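Local coordinates for protein cytochrome P450 268A2 Cyp268A2 (Mycobacterium marinum, PDB 6BLD) that belongs to the cytochrome P450 family and holds an iron-containing protoporphyrin IX within a largely helical fold, at residues L116-F121 against L231-L235; P162-L166 against G261-R266. All coordinates share one frame; numbering follows the deposited sequence.

Overall arrangement
From the N terminus, the chain first reaches residues 116-121, at the end of helix 109-117 and in the turn after it, and then residues 162-166 on helix 160-170. Interaction 1 closes when helix 231-237 returns to the first of these, bridging 109 mostly helical residues. Interaction 2 closes later, when the long helix 247-278 meets helix 160-170 across 94 residues. The segments alternate along the chain, so the two closures cross, and helix 231-237 leads on to helix 247-278. Their centres lie about 17 Å apart without touching. Interaction 1 is nearer the periphery, while interaction 2 is buried beside the haem; Phe121 of the former also reaches the haem.

Interaction 1: residues L116-F121 against L231-L235; sequences LVSAAF and LFSAL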
loop_
_atom_site.group_PDB
_atom_site.type_symbol
_atom_site.label_atom_id
_atom_site.label_comp_id
_atom_site.label_asym_id
_atom_site.label_seq_id
_atom_site.Cartn_x
_atom_site.Cartn_y
_atom_site.Cartn_z
ATOM N N LEU A 116 -3.683 -16.920 11.215
ATOM C CA LEU A 116 -3.949 -18.022 10.295
ATOM C C LEU A 116 -3.045 -17.982 9.070
ATOM O O LEU A 116 -2.795 -19.024 8.454
ATOM C CB LEU A 116 -5.416 -18.001 9.863
ATOM C CG LEU A 116 -6.445 -18.025 10.995
ATOM C CD1 LEU A 116 -7.816 -17.634 10.474
ATOM C CD2 LEU A 116 -6.486 -19.394 11.653
ATOM N N VAL A 117 -2.550 -16.802 8.696
ATOM C CA VAL A 117 -1.754 -16.640 7.487
ATOM C C VAL A 117 -0.370 -16.073 7.759
ATOM O O VAL A 117 0.426 -15.945 6.823
ATOM C CB VAL A 117 -2.489 -15.767 6.449
ATOM C CG1 VAL A 117 -3.873 -16.333 6.162
ATOM C CG2 VAL A 117 -2.588 -14.330 6.939
ATOM N N SER A 118 -0.048 -15.743 9.012
ATOM C CA SER A 118 1.199 -15.041 9.300
ATOM C C SER A 118 2.431 -15.921 9.128
ATOM O O SER A 118 3.539 -15.389 8.998
ATOM C CB SER A 118 1.168 -14.474 10.720
ATOM O OG SER A 118 1.150 -15.511 11.684
ATOM N N ALA A 119 2.269 -17.246 9.120
ATOM C CA ALA A 119 3.429 -18.131 9.055
ATOM C C ALA A 119 4.149 -18.036 7.715
ATOM O O ALA A 119 5.370 -18.211 7.659
ATOM C CB ALA A 119 3.005 -19.575 9.325
ATOM N N ALA A 120 3.422 -17.757 6.636
ATOM C CA ALA A 120 4.015 -17.726 5.304
ATOM C C ALA A 120 4.807 -16.454 5.024
ATOM O O ALA A 120 5.399 -16.342 3.946
ATOM C CB ALA A 120 2.924 -17.893 4.242
ATOM N N PHE A 121 4.843 -15.504 5.957
ATOM C CA PHE A 121 5.490 -14.219 5.731
ATOM C C PHE A 121 6.734 -14.005 6.582
ATOM O O PHE A 121 7.360 -12.945 6.477
ATOM C CB PHE A 121 4.500 -13.080 5.993
ATOM C CG PHE A 121 3.383 -13.010 4.999
ATOM C CD1 PHE A 121 3.574 -12.417 3.763
ATOM C CD2 PHE A 121 2.141 -13.539 5.299
ATOM C CE1 PHE A 121 2.547 -12.350 2.845
ATOM C CE2 PHE A 121 1.108 -13.471 4.388
ATOM C CZ PHE A 121 1.312 -12.878 3.156
ATOM N N LEU A 231 -0.838 -20.550 1.371
ATOM C CA LEU A 231 -1.437 -19.589 2.290
ATOM C C LEU A 231 -2.950 -19.750 2.356
ATOM O O LEU A 231 -3.535 -19.726 3.445
ATOM C CB LEU A 231 -1.065 -18.176 1.851
ATOM C CG LEU A 231 -1.166 -17.039 2.857
ATOM C CD1 LEU A 231 -0.061 -16.057 2.568
ATOM C CD2 LEU A 231 -2.516 -16.368 2.750
ATOM N N PHE A 232 -3.599 -19.909 1.201
ATOM C CA PHE A 232 -5.052 -20.026 1.168
ATOM C C PHE A 232 -5.529 -21.345 1.759
ATOM O O PHE A 232 -6.600 -21.396 2.373
ATOM C CB PHE A 232 -5.549 -19.882 -0.270
ATOM C CG PHE A 232 -6.858 -19.160 -0.394
ATOM C CD1 PHE A 232 -7.057 -17.946 0.244
ATOM C CD2 PHE A 232 -7.890 -19.694 -1.146
ATOM C CE1 PHE A 232 -8.260 -17.280 0.130
ATOM C CE2 PHE A 232 -9.093 -19.032 -1.264
ATOM C CZ PHE A 232 -9.278 -17.822 -0.627
ATOM N N SER A 233 -4.758 -22.420 1.571
ATOM C CA SER A 233 -5.141 -23.719 2.115
ATOM C C SER A 233 -5.310 -23.653 3.625
ATOM O O SER A 233 -6.306 -24.136 4.173
ATOM C CB SER A 233 -4.093 -24.769 1.753
ATOM O OG SER A 233 -4.076 -25.035 0.364
ATOM N N ALA A 234 -4.331 -23.065 4.315
ATOM C CA ALA A 234 -4.408 -22.969 5.766
ATOM C C ALA A 234 -5.568 -22.089 6.209
ATOM O O ALA A 234 -6.169 -22.342 7.258
ATOM C CB ALA A 234 -3.090 -22.436 6.327
ATOM N N LEU A 235 -5.906 -21.065 5.424
ATOM C CA LEU A 235 -6.987 -20.164 5.809
ATOM C C LEU A 235 -8.345 -20.846 5.690
ATOM O O LEU A 235 -9.158 -20.797 6.622
ATOM C CB LEU A 235 -6.943 -18.899 4.953
ATOM C CG LEU A 235 -8.112 -17.933 5.152
ATOM C CD1 LEU A 235 -7.872 -17.044 6.362
ATOM C CD2 LEU A 235 -8.338 -17.101 3.904
#
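Leu231 spreads its two methyl branches between Val117 on one hand and Phe121 with Ala120 on the other. Its CD1 comes 3.4 Å from CE2 of the Phe121 ring and is nearly as close to CZ, meeting the ring obliquely while the two side chains run at roughly a right angle. Ala120 joins through its methyl, CB standing 3.9 Å from the same CD1 of Leu231. The second branch, CD2, packs 3.7 Å from Val117 CG1 and also touches Val117 CB. With chi2 of 146°, Leu231 departs from a staggered form.

One helical turn on, Leu235 lies alongside Val117, its CD1 4.1 Å from Val117 CG1. The same CD1 meets Leu116 CD1 at 4.2 Å, where the leucines cross almost perpendicularly. CG of Leu235 is anti to the backbone N (chi1 174°), which carries its end over to these two residues. The packing thins at the exposed Ala234, whose CB rests 4.0 Å from the carbonyl O of Leu116. The contact is wholly apolar in its side chains.

The hydroxyl of Ser233 bonds Asp230 and Gly228 where helix 231-237 starts. Helix 247-278 meets Leu231 and Leu235 through Phe253, and Met169 of helix 160-170 touches both Phe121 and Leu231. Phe121 also reaches the haem, joining this small helix, H in P450 nomenclature, to the haem-side turn that follows helix C (109-117).

Interaction 2: residues P162-L166 against G261-R266; sequences PIRTL and GNDTTR. With HEM (protoporphyrin IX containing Fe), chain B.
Pro162 presses its ring into a hole formed by Gly261, Asn262, Thr265 and Arg266, a knob-into-hole contact between two helices running roughly antiparallel, the axes of these short segments 8.9 Å apart at closest approach, at an angle of 142°. CG lies 3.9 Å from Thr265 CB and about as close to Arg266 N, while CB settles against the carbonyl oxygens of Gly261 and Asn262. Next to it, the amide of Asn262 crosses Ile163 obliquely. OD1 sits 3.2 Å from Ile163 CA and is also close to Ile163 N, but the angle is too poor for a hydrogen bond. ND2 turns back to bond the carbonyl of Ala258 on its own helix, which helps fix the amide's rotation.

Helix 247-278 is the long helix that passes over the haem in the P450 fold, and Ala260 to Thr265 match its signature Ala-Gly-x-Asp-Thr-Thr. Helix 160-170, the E helix, packs against it here. Thr264 touches (3E,5E)-6,10-dimethylundeca-3,5,9-trien-2-one and bonds Ala260 O through its hydroxyl; OG1 of Thr265 lies beside the haem vinyl carbon CBB, in an approach modelled too short to be relied on.

Toward Leu166 the helices touch less directly, and a water links their backbones. It donates to Pro162 O at 2.7 Å and to Gly261 O at 2.6 Å, bridging the helices. Gly261 O stands 5.0 Å from Thr265 N, too far for the usual helical bond, and the water supplies a partner instead. Past this water, CG of Leu166 lies anti to the backbone N (chi1 -177°), which brings it to 4.0 Å from Asn262 ND2, the leucine side chain nearly perpendicular to the amide-bearing one.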
loop_
_atom_site.group_PDB
_atom_site.type_symbol
_atom_site.label_atom_id
_atom_site.label_comp_id
_atom_site.label_asym_id
_atom_site.label_seq_id
_atom_site.Cartn_x
_atom_site.Cartn_y
_atom_site.Cartn_z
ATOM N N PRO A 162 4.871 -8.569 -8.653
ATOM C CA PRO A 162 3.930 -8.734 -7.530
ATOM C C PRO A 162 2.875 -9.803 -7.763
ATOM O O PRO A 162 2.608 -10.597 -6.854
ATOM C CB PRO A 162 3.309 -7.337 -7.393
ATOM C CG PRO A 162 4.355 -6.424 -7.891
ATOM C CD PRO A 162 4.988 -7.151 -9.042
ATOM N N ILE A 163 2.269 -9.857 -8.951
ATOM C CA ILE A 163 1.191 -10.817 -9.170
ATOM C C ILE A 163 1.745 -12.235 -9.268
ATOM O O ILE A 163 1.118 -13.192 -8.800
ATOM C CB ILE A 163 0.360 -10.436 -10.412
ATOM C CG1 ILE A 163 -0.844 -11.370 -10.553
ATOM C CG2 ILE A 163 1.204 -10.459 -11.676
ATOM C CD1 ILE A 163 -1.815 -11.305 -9.391
ATOM N N ARG A 164 2.932 -12.393 -9.860
ATOM C CA ARG A 164 3.547 -13.715 -9.919
ATOM C C ARG A 164 3.914 -14.211 -8.527
ATOM O O ARG A 164 3.660 -15.372 -8.188
ATOM C CB ARG A 164 4.780 -13.681 -10.821
ATOM C CG ARG A 164 4.458 -13.598 -12.300
ATOM C CD ARG A 164 5.593 -14.156 -13.135
ATOM N NE ARG A 164 5.550 -13.670 -14.510
ATOM C CZ ARG A 164 6.415 -14.029 -15.453
ATOM N NH1 ARG A 164 7.393 -14.877 -15.166
ATOM N NH2 ARG A 164 6.305 -13.539 -16.680
ATOM N N THR A 165 4.506 -13.340 -7.706
ATOM C CA THR A 165 4.839 -13.717 -6.337
ATOM C C THR A 165 3.583 -13.985 -5.519
ATOM O O THR A 165 3.531 -14.949 -4.746
ATOM C CB THR A 165 5.678 -12.620 -5.681
ATOM O OG1 THR A 165 6.759 -12.256 -6.548
ATOM C CG2 THR A 165 6.236 -13.100 -4.353
ATOM N N LEU A 166 2.560 -13.142 -5.676
ATOM C CA LEU A 166 1.307 -13.341 -4.955
ATOM C C LEU A 166 0.636 -14.643 -5.371
ATOM O O LEU A 166 0.284 -15.474 -4.525
ATOM C CB LEU A 166 0.377 -12.149 -5.195
ATOM C CG LEU A 166 -0.975 -12.090 -4.474
ATOM C CD1 LEU A 166 -1.928 -13.166 -4.979
ATOM C CD2 LEU A 166 -0.789 -12.194 -2.968
ATOM N N GLY A 261 -0.952 -6.952 -1.646
ATOM C CA GLY A 261 0.172 -7.680 -2.206
ATOM C C GLY A 261 0.577 -7.247 -3.598
ATOM O O GLY A 261 1.720 -7.486 -3.999
ATOM N N ASN A 262 -0.330 -6.614 -4.343
ATOM C CA ASN A 262 -0.064 -6.207 -5.719
ATOM C C ASN A 262 0.227 -4.715 -5.838
ATOM O O ASN A 262 1.271 -4.324 -6.367
ATOM C CB ASN A 262 -1.251 -6.573 -6.618
ATOM C CG ASN A 262 -1.194 -8.000 -7.104
ATOM O OD1 ASN A 262 -0.404 -8.334 -7.986
ATOM N ND2 ASN A 262 -2.035 -8.855 -6.533
ATOM N N ASP A 263 -0.688 -3.876 -5.347
ATOM C CA ASP A 263 -0.638 -2.449 -5.656
ATOM C C ASP A 263 0.583 -1.775 -5.042
ATOM O O ASP A 263 1.234 -0.953 -5.696
ATOM C CB ASP A 263 -1.919 -1.767 -5.175
ATOM C CG ASP A 263 -3.166 -2.342 -5.820
ATOM O OD1 ASP A 263 -3.041 -3.241 -6.681
ATOM O OD2 ASP A 263 -4.275 -1.888 -5.467
ATOM N N THR A 264 0.908 -2.105 -3.791
ATOM C CA THR A 264 1.985 -1.406 -3.095
ATOM C C THR A 264 3.336 -1.661 -3.755
ATOM O O THR A 264 4.067 -0.719 -4.082
ATOM C CB THR A 264 2.020 -1.831 -1.628
ATOM O OG1 THR A 264 2.151 -3.255 -1.550
ATOM C CG2 THR A 264 0.745 -1.404 -0.921
ATOM N N THR A 265 3.689 -2.934 -3.948
ATOM C CA THR A 265 4.974 -3.261 -4.561
ATOM C C THR A 265 5.043 -2.759 -5.997
ATOM O O THR A 265 6.091 -2.277 -6.444
ATOM C CB THR A 265 5.208 -4.771 -4.511
ATOM O OG1 THR A 265 4.975 -5.242 -3.179
ATOM C CG2 THR A 265 6.636 -5.111 -4.923
ATOM N N ARG A 266 3.933 -2.859 -6.732
ATOM C CA ARG A 266 3.915 -2.408 -8.119
ATOM C C ARG A 266 4.234 -0.921 -8.223
ATOM O O ARG A 266 4.992 -0.503 -9.107
ATOM C CB ARG A 266 2.557 -2.726 -8.746
ATOM C CG ARG A 266 2.126 -1.817 -9.882
ATOM C CD ARG A 266 0.704 -2.165 -10.303
ATOM N NE ARG A 266 0.251 -1.402 -11.462
ATOM C CZ ARG A 266 -0.714 -1.804 -12.284
ATOM N NH1 ARG A 266 -1.325 -2.963 -12.076
ATOM N NH2 ARG A 266 -1.066 -1.049 -13.316
HETATM C CHA HEM B . -0.600 -3.769 6.036
HETATM C CHB HEM B . 0.010 -7.445 2.923
HETATM C CHC HEM B . 3.499 -4.944 0.651
HETATM C CHD HEM B . 2.230 -1.016 3.225
HETATM C C1A HEM B . -0.737 -4.987 5.403
HETATM C C2A HEM B . -1.651 -6.050 5.770
HETATM C C3A HEM B . -1.482 -7.061 4.916
HETATM C C4A HEM B . -0.456 -6.679 3.967
HETATM C CMA HEM B . -2.246 -8.403 4.934
HETATM C CAA HEM B . -2.640 -6.019 6.956
HETATM C CBA HEM B . -1.886 -6.401 8.226
HETATM C CGA HEM B . -2.768 -6.201 9.432
HETATM O O1A HEM B . -2.455 -6.779 10.505
HETATM O O2A HEM B . -3.787 -5.472 9.319
HETATM C C1B HEM B . 1.048 -7.120 2.079
HETATM C C2B HEM B . 1.673 -8.011 1.129
HETATM C C3B HEM B . 2.638 -7.347 0.496
HETATM C C4B HEM B . 2.665 -5.985 1.018
HETATM C CMB HEM B . 1.300 -9.490 0.885
HETATM C CAB HEM B . 3.517 -8.000 -0.597
HETATM C CBB HEM B . 4.558 -7.385 -1.156
HETATM C C1C HEM B . 3.466 -3.657 1.156
HETATM C C2C HEM B . 4.349 -2.565 0.787
HETATM C C3C HEM B . 3.984 -1.481 1.498
HETATM C C4C HEM B . 2.875 -1.857 2.345
HETATM C CMC HEM B . 5.476 -2.694 -0.265
HETATM C CAC HEM B . 4.576 -0.052 1.522
HETATM C CBC HEM B . 5.735 0.282 0.948
HETATM C C1D HEM B . 1.368 -1.408 4.225
HETATM C C2D HEM B . 0.798 -0.559 5.248
HETATM C C3D HEM B . 0.013 -1.314 6.026
HETATM C C4D HEM B . 0.063 -2.675 5.523
HETATM C CMD HEM B . 1.059 0.957 5.396
HETATM C CAD HEM B . -0.797 -0.830 7.250
HETATM C CBD HEM B . 0.141 -0.692 8.447
HETATM C CGD HEM B . -0.598 -0.168 9.652
HETATM O O1D HEM B . 0.056 0.050 10.705
HETATM O O2D HEM B . -1.836 0.034 9.563
HETATM N NA HEM B . -0.023 -5.407 4.295
HETATM N NB HEM B . 1.678 -5.893 1.984
HETATM N NC HEM B . 2.583 -3.186 2.109
HETATM N ND HEM B . 0.900 -2.691 4.425
HETATM FE FE HEM B . 1.459 -4.348 3.356
HETATM O O HOH W 1 3.187 -9.614 -4.382
#